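Local coordinates for TCP pilus virulence regulatory protein (Vibrio cholerae, PDB 5SUX) that probably binds DNA as an AraC-family transcriptional regulator of TCP pilus virulence genes, and here holds a naphthalenyl-butenoic acid in its cupin-like domain, at residues Y12-F17 / F69-L74; L114-C119 / K157-I162; K5-N10 / S128-G133. One frame throughout, in Å; residues are numbered along the deposited sequence.

All three contacts belong to the N-terminal cupin-like domain, with centres 21 to 23 Å apart. Strand 7-14, at one edge of the five-stranded antiparallel sheet, serves two of them: its start meets the end of helix 121-131 in contact 3, and its end meets strand 66-73 of the four-stranded sheet in contact 1. Contact 2 lies at the opposite edge, where strand 114-118 receives the end of helix 141-159. Along the chain, contact 1 is nested within the loop closed by contact 3 and closes before contact 2 opens, while contacts 2 and 3 interleave. Helix ends thus pack on both outer strands, and contact 1 joins the sheets beside the bound acid.

Contact 1 (Y12-F17 / F69-L74); sequences YRMSKF and FSLTSL. With 70H ((3E)-4-(8-methylnaphthalen-1-yl)but-3-enoic acid), chain B.
Met14 to Phe17 meet Leu71 to Ser73 where the two antiparallel sheets of the cupin-like domain come together: strands 12-14 and 69-73 belong to different sheets and run at 58° to each other, with no clear direct hydrogen bond between them. At the start of the first segment, Tyr12 turns to the bound naphthalenyl-butenoic acid. Its ring lies with one face over the ligand's C06, and Tyr12 CD2 is 3.7 Å from that atom; an aromatic residue suits a flat bicyclic guest. The hydroxyl is hydrogen-bonded to Tyr266. Leu71 touches the same ligand, its CD2 4.0 Å from C16, while Phe69 presents a ring edge to C17.

Met14 makes the closest side-chain approach, and Ser73 contributes equally to the contact. The bend at the last torsion of Met14 (chi3 79°) turns the methyl group onto the opposite backbone, so that Met14 CE sits 3.2 Å from Leu71 O and 3.3 Å from Ser73 N, a tight fit. The sulfur lies 4.2 Å from Leu71 CD2. A long, flexible thioether can reach from one sheet to the backbone of the other and still remain apolar. On the backbone side, a water lies 3.0 Å from Met14 O. Ser73 OG takes part in a weak hydrogen bond with Ser75 N.

Ser15 contributes its carbonyl oxygen, 3.4 Å from Ser73 CB; a small side chain at Ser73 lets that carbonyl approach. The hydroxyl of Thr72 is held by Thr19 while its methyl group faces the carbonyl of Phe17. Phe17 ends the approach with positive phi, its side chain starting away from the other segment, and Phe17 CA makes a C-H...O contact of 3.3 Å with Ser73 O, 147° at the hydrogen.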
loop_
_atom_site.group_PDB
_atom_site.type_symbol
_atom_site.label_atom_id
_atom_site.label_comp_id
_atom_site.label_asym_id
_atom_site.label_seq_id
_atom_site.Cartn_x
_atom_site.Cartn_y
_atom_site.Cartn_z
ATOM N N TYR A 12 -8.777 -11.455 -3.295
ATOM C CA TYR A 12 -9.305 -11.175 -4.623
ATOM C C TYR A 12 -9.066 -12.370 -5.536
ATOM O O TYR A 12 -8.058 -13.069 -5.404
ATOM C CB TYR A 12 -8.647 -9.929 -5.223
ATOM C CG TYR A 12 -8.728 -8.707 -4.341
ATOM C CD1 TYR A 12 -9.849 -7.888 -4.362
ATOM C CD2 TYR A 12 -7.682 -8.367 -3.493
ATOM C CE1 TYR A 12 -9.928 -6.766 -3.560
ATOM C CE2 TYR A 12 -7.752 -7.246 -2.687
ATOM C CZ TYR A 12 -8.877 -6.448 -2.725
ATOM O OH TYR A 12 -8.952 -5.329 -1.924
ATOM N N ARG A 13 -9.989 -12.596 -6.469
ATOM C CA ARG A 13 -9.908 -13.722 -7.389
ATOM C C ARG A 13 -9.350 -13.281 -8.735
ATOM O O ARG A 13 -9.699 -12.213 -9.249
ATOM C CB ARG A 13 -11.280 -14.377 -7.582
ATOM C CG ARG A 13 -11.267 -15.600 -8.496
ATOM C CD ARG A 13 -12.221 -16.682 -8.003
ATOM N NE ARG A 13 -13.550 -16.570 -8.598
ATOM C CZ ARG A 13 -14.663 -16.385 -7.894
ATOM N NH1 ARG A 13 -14.610 -16.303 -6.568
ATOM N NH2 ARG A 13 -15.836 -16.289 -8.506
ATOM N N MET A 14 -8.466 -14.106 -9.291
ATOM C CA MET A 14 -7.923 -13.927 -10.632
ATOM C C MET A 14 -8.241 -15.175 -11.439
ATOM O O MET A 14 -7.888 -16.285 -11.028
ATOM C CB MET A 14 -6.410 -13.704 -10.601
ATOM C CG MET A 14 -5.965 -12.378 -10.040
ATOM S SD MET A 14 -4.208 -12.112 -10.326
ATOM C CE MET A 14 -4.236 -11.589 -12.034
ATOM N N SER A 15 -8.902 -14.998 -12.577
ATOM C CA SER A 15 -9.106 -16.113 -13.484
ATOM C C SER A 15 -7.989 -16.131 -14.526
ATOM O O SER A 15 -7.058 -15.322 -14.492
ATOM C CB SER A 15 -10.486 -16.038 -14.133
ATOM O OG SER A 15 -10.926 -17.327 -14.521
ATOM N N LYS A 16 -8.089 -17.070 -15.464
ATOM C CA LYS A 16 -7.051 -17.294 -16.465
ATOM C C LYS A 16 -6.725 -16.014 -17.223
ATOM O O LYS A 16 -7.610 -15.381 -17.807
ATOM C CB LYS A 16 -7.509 -18.388 -17.431
ATOM C CG LYS A 16 -8.642 -19.240 -16.871
ATOM C CD LYS A 16 -8.809 -20.542 -17.634
ATOM C CE LYS A 16 -9.014 -20.294 -19.112
ATOM N NZ LYS A 16 -9.187 -21.563 -19.867
ATOM N N PHE A 17 -5.449 -15.631 -17.189
ATOM C CA PHE A 17 -4.928 -14.437 -17.853
ATOM C C PHE A 17 -5.646 -13.153 -17.436
ATOM O O PHE A 17 -5.585 -12.152 -18.156
ATOM C CB PHE A 17 -4.965 -14.565 -19.382
ATOM C CG PHE A 17 -4.450 -15.876 -19.907
ATOM C CD1 PHE A 17 -3.098 -16.048 -20.174
ATOM C CD2 PHE A 17 -5.322 -16.915 -20.190
ATOM C CE1 PHE A 17 -2.623 -17.246 -20.676
ATOM C CE2 PHE A 17 -4.854 -18.115 -20.694
ATOM C CZ PHE A 17 -3.502 -18.280 -20.938
ATOM N N PHE A 69 1.939 -0.656 -11.447
ATOM C CA PHE A 69 2.293 -2.031 -11.763
ATOM C C PHE A 69 1.051 -2.798 -12.189
ATOM O O PHE A 69 -0.082 -2.376 -11.937
ATOM C CB PHE A 69 2.976 -2.725 -10.573
ATOM C CG PHE A 69 2.059 -3.002 -9.412
ATOM C CD1 PHE A 69 1.855 -2.050 -8.427
ATOM C CD2 PHE A 69 1.416 -4.225 -9.294
ATOM C CE1 PHE A 69 1.016 -2.307 -7.355
ATOM C CE2 PHE A 69 0.581 -4.490 -8.225
ATOM C CZ PHE A 69 0.380 -3.529 -7.254
ATOM N N SER A 70 1.286 -3.937 -12.839
ATOM C CA SER A 70 0.229 -4.852 -13.239
ATOM C C SER A 70 0.560 -6.255 -12.748
ATOM O O SER A 70 1.728 -6.613 -12.581
ATOM C CB SER A 70 0.031 -4.865 -14.764
ATOM O OG SER A 70 1.143 -5.443 -15.423
ATOM N N LEU A 71 -0.487 -7.044 -12.513
ATOM C CA LEU A 71 -0.354 -8.425 -12.061
ATOM C C LEU A 71 -1.252 -9.294 -12.926
ATOM O O LEU A 71 -2.462 -9.056 -12.996
ATOM C CB LEU A 71 -0.725 -8.562 -10.581
ATOM C CG LEU A 71 -0.517 -9.928 -9.925
ATOM C CD1 LEU A 71 0.956 -10.309 -9.924
ATOM C CD2 LEU A 71 -1.072 -9.928 -8.509
ATOM N N THR A 72 -0.665 -10.292 -13.583
ATOM C CA THR A 72 -1.371 -11.121 -14.553
ATOM C C THR A 72 -1.245 -12.588 -14.172
ATOM O O THR A 72 -0.144 -13.066 -13.882
ATOM C CB THR A 72 -0.823 -10.902 -15.967
ATOM O OG1 THR A 72 -0.953 -9.521 -16.326
ATOM C CG2 THR A 72 -1.583 -11.755 -16.974
ATOM N N SER A 73 -2.371 -13.298 -14.186
ATOM C CA SER A 73 -2.361 -14.729 -13.917
ATOM C C SER A 73 -1.794 -15.491 -15.107
ATOM O O SER A 73 -2.134 -15.211 -16.260
ATOM C CB SER A 73 -3.775 -15.218 -13.607
ATOM O OG SER A 73 -3.821 -16.634 -13.549
ATOM N N LEU A 74 -0.918 -16.455 -14.823
ATOM C CA LEU A 74 -0.375 -17.351 -15.836
ATOM C C LEU A 74 -0.779 -18.800 -15.584
ATOM O O LEU A 74 -0.087 -19.720 -16.030
ATOM C CB LEU A 74 1.147 -17.225 -15.896
ATOM C CG LEU A 74 1.702 -15.819 -16.137
ATOM C CD1 LEU A 74 3.224 -15.817 -16.099
ATOM C CD2 LEU A 74 1.197 -15.260 -17.458
HETATM C C10 70H B . -6.529 -2.595 -3.452
HETATM C C11 70H B . -6.420 -1.326 -2.631
HETATM C C12 70H B . -5.951 -1.624 -1.223
HETATM C C15 70H B . -3.755 -7.330 -6.394
HETATM C C01 70H B . -2.454 -4.025 -3.976
HETATM C C02 70H B . -3.036 -5.145 -4.823
HETATM C C03 70H B . -4.430 -5.296 -5.206
HETATM C C04 70H B . -4.742 -6.388 -5.984
HETATM C C05 70H B . -6.074 -6.646 -6.424
HETATM C C06 70H B . -7.103 -5.792 -6.082
HETATM C C07 70H B . -6.817 -4.680 -5.298
HETATM C C08 70H B . -5.527 -4.406 -4.852
HETATM C C09 70H B . -5.430 -3.140 -4.015
HETATM O O13 70H B . -5.487 -0.697 -0.513
HETATM O O14 70H B . -6.027 -2.792 -0.757
HETATM C C16 70H B . -2.434 -7.172 -6.021
HETATM C C17 70H B . -2.089 -6.079 -5.237
HETATM O O HOH W 1 -5.853 -17.867 -12.632
#

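Contact 2 (L114-C119 / K157-I162); sequences LLLWNC and KKYNSI. With MES (2-(N-morpholino)-ethanesulfonic acid), chain D.
Leu116 offers both of its backbone polar groups to the last turn of helix 141-159 in the cupin-like domain, and two side chains from that turn take them up. Strand 114-118 is one of the two outermost strands of the five-stranded sheet: Leu115 and Trp117 pair through their backbones with Leu60 and Ile58 of strand 57-61, so the N-H and C=O of Leu116 point to the other side. Leu116 N donates to Tyr159 OH at 3.0 Å, with an angle of 143° at the hydrogen. Lys158 NZ donates to Leu116 O, also at 3.0 Å, from well above the carbonyl plane. A long lysine suits this place because its chain, extended beyond CG, spans from helix to strand.

The same ammonium group has a second acceptor, a sulfonate oxygen of MES, probably from the crystallisation liquor: Lys158 NZ lies 2.6 Å from O3S. That oxygen also receives Asn118 N at 3.0 Å in a nearly straight bond (171°), so the next outward N-H of the edge strand is satisfied by a small molecule. Trp117 lays one indole face against the ethylene linker of MES.

Beside these bonds the contact is apolar. Leu115 CD2 lies over the centre of the Tyr159 ring in a CH-pi contact, 3.5 Å from the centroid; tyrosine suits its place by giving this leucine a ring face and Leu116 N a hydroxyl. Asn160, with positive phi, ends the helix in a Schellman motif, and the chain then brings Ser161 back beside Leu115; its buried OG has no partner anywhere in the model. Leu115 also packs on Val155, and Trp117 meets Lys154 and Val155 and stands edge-to-face with Phe151, so helix 141-159 covers the strand over two further turns, while strand 57-61 flanks its other edge.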
loop_
_atom_site.group_PDB
_atom_site.type_symbol
_atom_site.label_atom_id
_atom_site.label_comp_id
_atom_site.label_asym_id
_atom_site.label_seq_id
_atom_site.Cartn_x
_atom_site.Cartn_y
_atom_site.Cartn_z
ATOM N N LEU A 114 8.823 -1.227 -3.771
ATOM C CA LEU A 114 8.179 -2.511 -4.034
ATOM C C LEU A 114 9.239 -3.587 -3.848
ATOM O O LEU A 114 10.199 -3.656 -4.622
ATOM C CB LEU A 114 7.572 -2.556 -5.439
ATOM C CG LEU A 114 6.671 -3.742 -5.809
ATOM C CD1 LEU A 114 5.680 -3.334 -6.887
ATOM C CD2 LEU A 114 7.480 -4.942 -6.273
ATOM N N LEU A 115 9.072 -4.420 -2.823
ATOM C CA LEU A 115 10.063 -5.415 -2.448
ATOM C C LEU A 115 9.492 -6.819 -2.602
ATOM O O LEU A 115 8.280 -7.030 -2.498
ATOM C CB LEU A 115 10.540 -5.204 -1.006
ATOM C CG LEU A 115 11.158 -3.837 -0.713
ATOM C CD1 LEU A 115 11.537 -3.711 0.752
ATOM C CD2 LEU A 115 12.370 -3.623 -1.592
ATOM N N LEU A 116 10.384 -7.776 -2.845
ATOM C CA LEU A 116 10.030 -9.176 -3.030
ATOM C C LEU A 116 10.774 -10.014 -2.003
ATOM O O LEU A 116 11.973 -9.809 -1.781
ATOM C CB LEU A 116 10.365 -9.637 -4.458
ATOM C CG LEU A 116 10.204 -11.094 -4.922
ATOM C CD1 LEU A 116 11.389 -11.976 -4.527
ATOM C CD2 LEU A 116 8.903 -11.698 -4.417
ATOM N N TRP A 117 10.069 -10.957 -1.380
ATOM C CA TRP A 117 10.680 -11.907 -0.460
ATOM C C TRP A 117 10.145 -13.301 -0.753
ATOM O O TRP A 117 8.930 -13.522 -0.716
ATOM C CB TRP A 117 10.414 -11.534 1.001
ATOM C CG TRP A 117 11.033 -12.510 1.954
ATOM C CD1 TRP A 117 10.418 -13.564 2.564
ATOM C CD2 TRP A 117 12.399 -12.539 2.382
ATOM N NE1 TRP A 117 11.315 -14.242 3.356
ATOM C CE2 TRP A 117 12.539 -13.632 3.261
ATOM C CE3 TRP A 117 13.518 -11.742 2.113
ATOM C CZ2 TRP A 117 13.751 -13.950 3.869
ATOM C CZ3 TRP A 117 14.720 -12.059 2.721
ATOM C CH2 TRP A 117 14.826 -13.151 3.590
ATOM N N ASN A 118 11.050 -14.234 -1.042
ATOM C CA ASN A 118 10.705 -15.645 -1.189
ATOM C C ASN A 118 10.802 -16.298 0.186
ATOM O O ASN A 118 11.898 -16.444 0.733
ATOM C CB ASN A 118 11.632 -16.328 -2.191
ATOM C CG ASN A 118 11.568 -15.699 -3.570
ATOM O OD1 ASN A 118 12.559 -15.166 -4.068
ATOM N ND2 ASN A 118 10.398 -15.761 -4.196
ATOM N N CYS A 119 9.663 -16.692 0.744
ATOM C CA CYS A 119 9.599 -17.176 2.114
ATOM C C CYS A 119 9.372 -18.686 2.140
ATOM O O CYS A 119 9.211 -19.340 1.104
ATOM C CB CYS A 119 8.501 -16.447 2.887
ATOM S SG CYS A 119 6.851 -16.681 2.206
ATOM N N LYS A 157 17.387 -5.886 4.924
ATOM C CA LYS A 157 18.760 -6.354 4.764
ATOM C C LYS A 157 19.008 -6.853 3.346
ATOM O O LYS A 157 20.053 -6.571 2.749
ATOM C CB LYS A 157 19.054 -7.456 5.785
ATOM C CG LYS A 157 20.401 -8.139 5.605
ATOM C CD LYS A 157 20.702 -9.090 6.758
ATOM C CE LYS A 157 19.669 -10.201 6.854
ATOM N NZ LYS A 157 20.067 -11.250 7.834
ATOM N N LYS A 158 18.044 -7.590 2.789
ATOM C CA LYS A 158 18.206 -8.147 1.449
ATOM C C LYS A 158 18.431 -7.050 0.414
ATOM O O LYS A 158 19.338 -7.145 -0.420
ATOM C CB LYS A 158 16.983 -8.986 1.076
ATOM C CG LYS A 158 16.939 -9.357 -0.396
ATOM C CD LYS A 158 15.690 -10.140 -0.756
ATOM C CE LYS A 158 15.654 -10.423 -2.251
ATOM N NZ LYS A 158 14.449 -11.195 -2.658
ATOM N N TYR A 159 17.613 -6.004 0.453
ATOM C CA TYR A 159 17.698 -4.923 -0.520
ATOM C C TYR A 159 18.598 -3.780 -0.071
ATOM O O TYR A 159 18.803 -2.839 -0.846
ATOM C CB TYR A 159 16.297 -4.381 -0.827
ATOM C CG TYR A 159 15.452 -5.316 -1.660
ATOM C CD1 TYR A 159 15.452 -5.233 -3.047
ATOM C CD2 TYR A 159 14.654 -6.283 -1.061
ATOM C CE1 TYR A 159 14.680 -6.085 -3.814
ATOM C CE2 TYR A 159 13.878 -7.140 -1.821
ATOM C CZ TYR A 159 13.896 -7.036 -3.197
ATOM O OH TYR A 159 13.128 -7.886 -3.957
ATOM N N ASN A 160 19.136 -3.839 1.149
ATOM C CA ASN A 160 19.986 -2.775 1.688
ATOM C C ASN A 160 19.282 -1.423 1.608
ATOM O O ASN A 160 19.886 -0.399 1.282
ATOM C CB ASN A 160 21.337 -2.738 0.970
ATOM C CG ASN A 160 22.422 -2.068 1.793
ATOM O OD1 ASN A 160 22.931 -2.643 2.756
ATOM N ND2 ASN A 160 22.782 -0.847 1.416
ATOM N N SER A 161 17.982 -1.422 1.900
ATOM C CA SER A 161 17.167 -0.227 1.761
ATOM C C SER A 161 16.191 -0.122 2.923
ATOM O O SER A 161 15.768 -1.130 3.498
ATOM C CB SER A 161 16.399 -0.218 0.432
ATOM O OG SER A 161 15.279 -1.082 0.486
ATOM N N ILE A 162 15.837 1.114 3.259
ATOM C CA ILE A 162 14.882 1.382 4.327
ATOM C C ILE A 162 13.476 1.103 3.817
ATOM O O ILE A 162 13.064 1.630 2.777
ATOM C CB ILE A 162 15.013 2.833 4.820
ATOM C CG1 ILE A 162 16.378 3.059 5.473
ATOM C CG2 ILE A 162 13.883 3.176 5.783
ATOM C CD1 ILE A 162 16.625 2.195 6.687
HETATM O O1 MES D . 16.702 -19.436 2.433
HETATM C C2 MES D . 15.682 -19.231 1.444
HETATM C C3 MES D . 15.745 -17.817 0.844
HETATM N N4 MES D . 15.735 -16.803 1.855
HETATM C C5 MES D . 16.743 -17.011 2.852
HETATM C C6 MES D . 16.677 -18.432 3.447
HETATM C C7 MES D . 15.969 -15.473 1.185
HETATM C C8 MES D . 14.670 -14.986 0.523
HETATM S S MES D . 15.027 -14.395 -1.166
HETATM O O1S MES D . 15.002 -15.537 -2.168
HETATM O O2S MES D . 16.352 -13.673 -1.187
HETATM O O3S MES D . 13.912 -13.524 -1.687
#

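Contact 3 (K5-N10 / S128-G133); sequences KSFQTN and SEVVNG
Phe7 and Thr9 reach from strand 7-14 to Val130 and Val131, where this edge strand of the cupin-like domain packs against the C-terminal end of helix 121-131. In Phe7, chi1 of -52° sets CG anti to the carbonyl carbon and carries the ring toward the helix, and the near-perpendicular chi2 (-88°) turns its face to Val130. Val130 CG1, anti to its own backbone nitrogen, stands over that face nearer the rim than the centre, 4.1 Å from the centroid and 3.8 Å from Phe7 CG, a CH-pi contact in which the two side chains cross at about a right angle. A branched residue suits the spot, since one methyl can face the ring while Val130 also touches Ile84.

Thr9 adopts the rotamer with chi1 of 59°, which puts OG1 between the backbone nitrogen and the carbonyl carbon and CG2 anti to the carbonyl carbon, so that the two branches come near successive helix carbonyls. The hydroxyl gives a weak hydrogen bond to Val131 O, 3.4 Å from OG1, while Thr9 CG2 lies 3.6 Å from Val130 O. Thr9 CB completes the fit against Val131 CG1 at 3.9 Å. The helix ends in a Schellman motif at Gly133, whose positive phi is easily met by a residue lacking CB; Gly133 N bonds to Val130 O.

On the other face of the strand, Gln8 NE2 donates to Asn10 OD1 at 2.6 Å, approaching from above the carbonyl plane, and Gln8 OE1 is bonded to Lys230. Phe7 itself also meets Phe90 and Phe148. Threonine suits its place by having both a methyl and a hydroxyl to offer, yet the weakness of its bond implies that apolar fit, more than hydrogen bonding, holds the strand to the helix end.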
loop_
_atom_site.group_PDB
_atom_site.type_symbol
_atom_site.label_atom_id
_atom_site.label_comp_id
_atom_site.label_asym_id
_atom_site.label_seq_id
_atom_site.Cartn_x
_atom_site.Cartn_y
_atom_site.Cartn_z
ATOM N N LYS A 5 -7.554 -5.765 14.637
ATOM C CA LYS A 5 -7.573 -4.308 14.690
ATOM C C LYS A 5 -6.291 -3.721 14.108
ATOM O O LYS A 5 -6.269 -2.576 13.655
ATOM C CB LYS A 5 -7.762 -3.824 16.129
ATOM C CG LYS A 5 -6.654 -4.254 17.079
ATOM C CD LYS A 5 -6.433 -3.218 18.166
ATOM C CE LYS A 5 -6.138 -1.853 17.564
ATOM N NZ LYS A 5 -5.839 -0.832 18.604
ATOM N N SER A 6 -5.221 -4.515 14.127
ATOM C CA SER A 6 -3.932 -4.089 13.605
ATOM C C SER A 6 -3.763 -4.384 12.121
ATOM O O SER A 6 -2.818 -3.876 11.509
ATOM C CB SER A 6 -2.798 -4.763 14.384
ATOM O OG SER A 6 -3.002 -4.654 15.783
ATOM N N PHE A 7 -4.650 -5.184 11.532
ATOM C CA PHE A 7 -4.527 -5.583 10.139
ATOM C C PHE A 7 -5.878 -5.483 9.448
ATOM O O PHE A 7 -6.915 -5.794 10.042
ATOM C CB PHE A 7 -3.993 -7.017 10.012
ATOM C CG PHE A 7 -2.727 -7.265 10.783
ATOM C CD1 PHE A 7 -1.492 -7.012 10.209
ATOM C CD2 PHE A 7 -2.772 -7.756 12.077
ATOM C CE1 PHE A 7 -0.324 -7.241 10.914
ATOM C CE2 PHE A 7 -1.607 -7.986 12.787
ATOM C CZ PHE A 7 -0.382 -7.728 12.204
ATOM N N GLN A 8 -5.857 -5.042 8.194
ATOM C CA GLN A 8 -7.019 -5.072 7.317
ATOM C C GLN A 8 -6.680 -5.963 6.132
ATOM O O GLN A 8 -5.629 -5.792 5.506
ATOM C CB GLN A 8 -7.406 -3.662 6.856
ATOM C CG GLN A 8 -8.772 -3.569 6.183
ATOM C CD GLN A 8 -8.759 -4.058 4.748
ATOM O OE1 GLN A 8 -7.752 -3.937 4.048
ATOM N NE2 GLN A 8 -9.878 -4.619 4.302
ATOM N N THR A 9 -7.562 -6.916 5.831
ATOM C CA THR A 9 -7.252 -7.981 4.888
ATOM C C THR A 9 -8.362 -8.141 3.860
ATOM O O THR A 9 -9.544 -7.933 4.154
ATOM C CB THR A 9 -7.032 -9.314 5.615
ATOM O OG1 THR A 9 -8.210 -9.652 6.358
ATOM C CG2 THR A 9 -5.849 -9.214 6.570
ATOM N N ASN A 10 -7.964 -8.526 2.648
ATOM C CA ASN A 10 -8.889 -8.802 1.559
ATOM C C ASN A 10 -8.308 -9.909 0.690
ATOM O O ASN A 10 -7.088 -10.075 0.605
ATOM C CB ASN A 10 -9.163 -7.556 0.707
ATOM C CG ASN A 10 -10.013 -6.528 1.428
ATOM O OD1 ASN A 10 -9.518 -5.487 1.857
ATOM N ND2 ASN A 10 -11.302 -6.816 1.562
ATOM N N SER A 128 -1.328 -16.204 6.305
ATOM C CA SER A 128 -2.654 -16.674 5.909
ATOM C C SER A 128 -3.642 -16.581 7.066
ATOM O O SER A 128 -4.803 -16.200 6.871
ATOM C CB SER A 128 -2.575 -18.108 5.384
ATOM O OG SER A 128 -1.892 -18.160 4.143
ATOM N N GLU A 129 -3.202 -16.924 8.279
ATOM C CA GLU A 129 -4.082 -16.804 9.437
ATOM C C GLU A 129 -4.405 -15.345 9.739
ATOM O O GLU A 129 -5.491 -15.045 10.251
ATOM C CB GLU A 129 -3.448 -17.485 10.652
ATOM C CG GLU A 129 -4.250 -17.359 11.944
ATOM C CD GLU A 129 -5.564 -18.119 11.893
ATOM O OE1 GLU A 129 -5.635 -19.122 11.161
ATOM O OE2 GLU A 129 -6.511 -17.727 12.600
ATOM N N VAL A 130 -3.483 -14.430 9.428
ATOM C CA VAL A 130 -3.788 -13.005 9.539
ATOM C C VAL A 130 -4.941 -12.640 8.615
ATOM O O VAL A 130 -5.868 -11.919 9.007
ATOM C CB VAL A 130 -2.535 -12.162 9.237
ATOM C CG1 VAL A 130 -2.884 -10.682 9.221
ATOM C CG2 VAL A 130 -1.447 -12.439 10.261
ATOM N N VAL A 131 -4.906 -13.138 7.377
ATOM C CA VAL A 131 -5.979 -12.853 6.429
ATOM C C VAL A 131 -7.274 -13.525 6.864
ATOM O O VAL A 131 -8.369 -13.040 6.553
ATOM C CB VAL A 131 -5.561 -13.286 5.011
ATOM C CG1 VAL A 131 -6.604 -12.868 3.995
ATOM C CG2 VAL A 131 -4.220 -12.688 4.654
ATOM N N ASN A 132 -7.180 -14.635 7.593
ATOM C CA ASN A 132 -8.356 -15.328 8.103
ATOM C C ASN A 132 -8.959 -14.645 9.328
ATOM O O ASN A 132 -9.918 -15.170 9.904
ATOM C CB ASN A 132 -8.003 -16.782 8.433
ATOM C CG ASN A 132 -9.230 -17.668 8.554
ATOM O OD1 ASN A 132 -10.201 -17.506 7.814
ATOM N ND2 ASN A 132 -9.193 -18.605 9.495
ATOM N N GLY A 133 -8.429 -13.494 9.738
ATOM C CA GLY A 133 -8.979 -12.788 10.878
ATOM C C GLY A 133 -8.689 -13.419 12.218
ATOM O O GLY A 133 -9.418 -13.160 13.181
#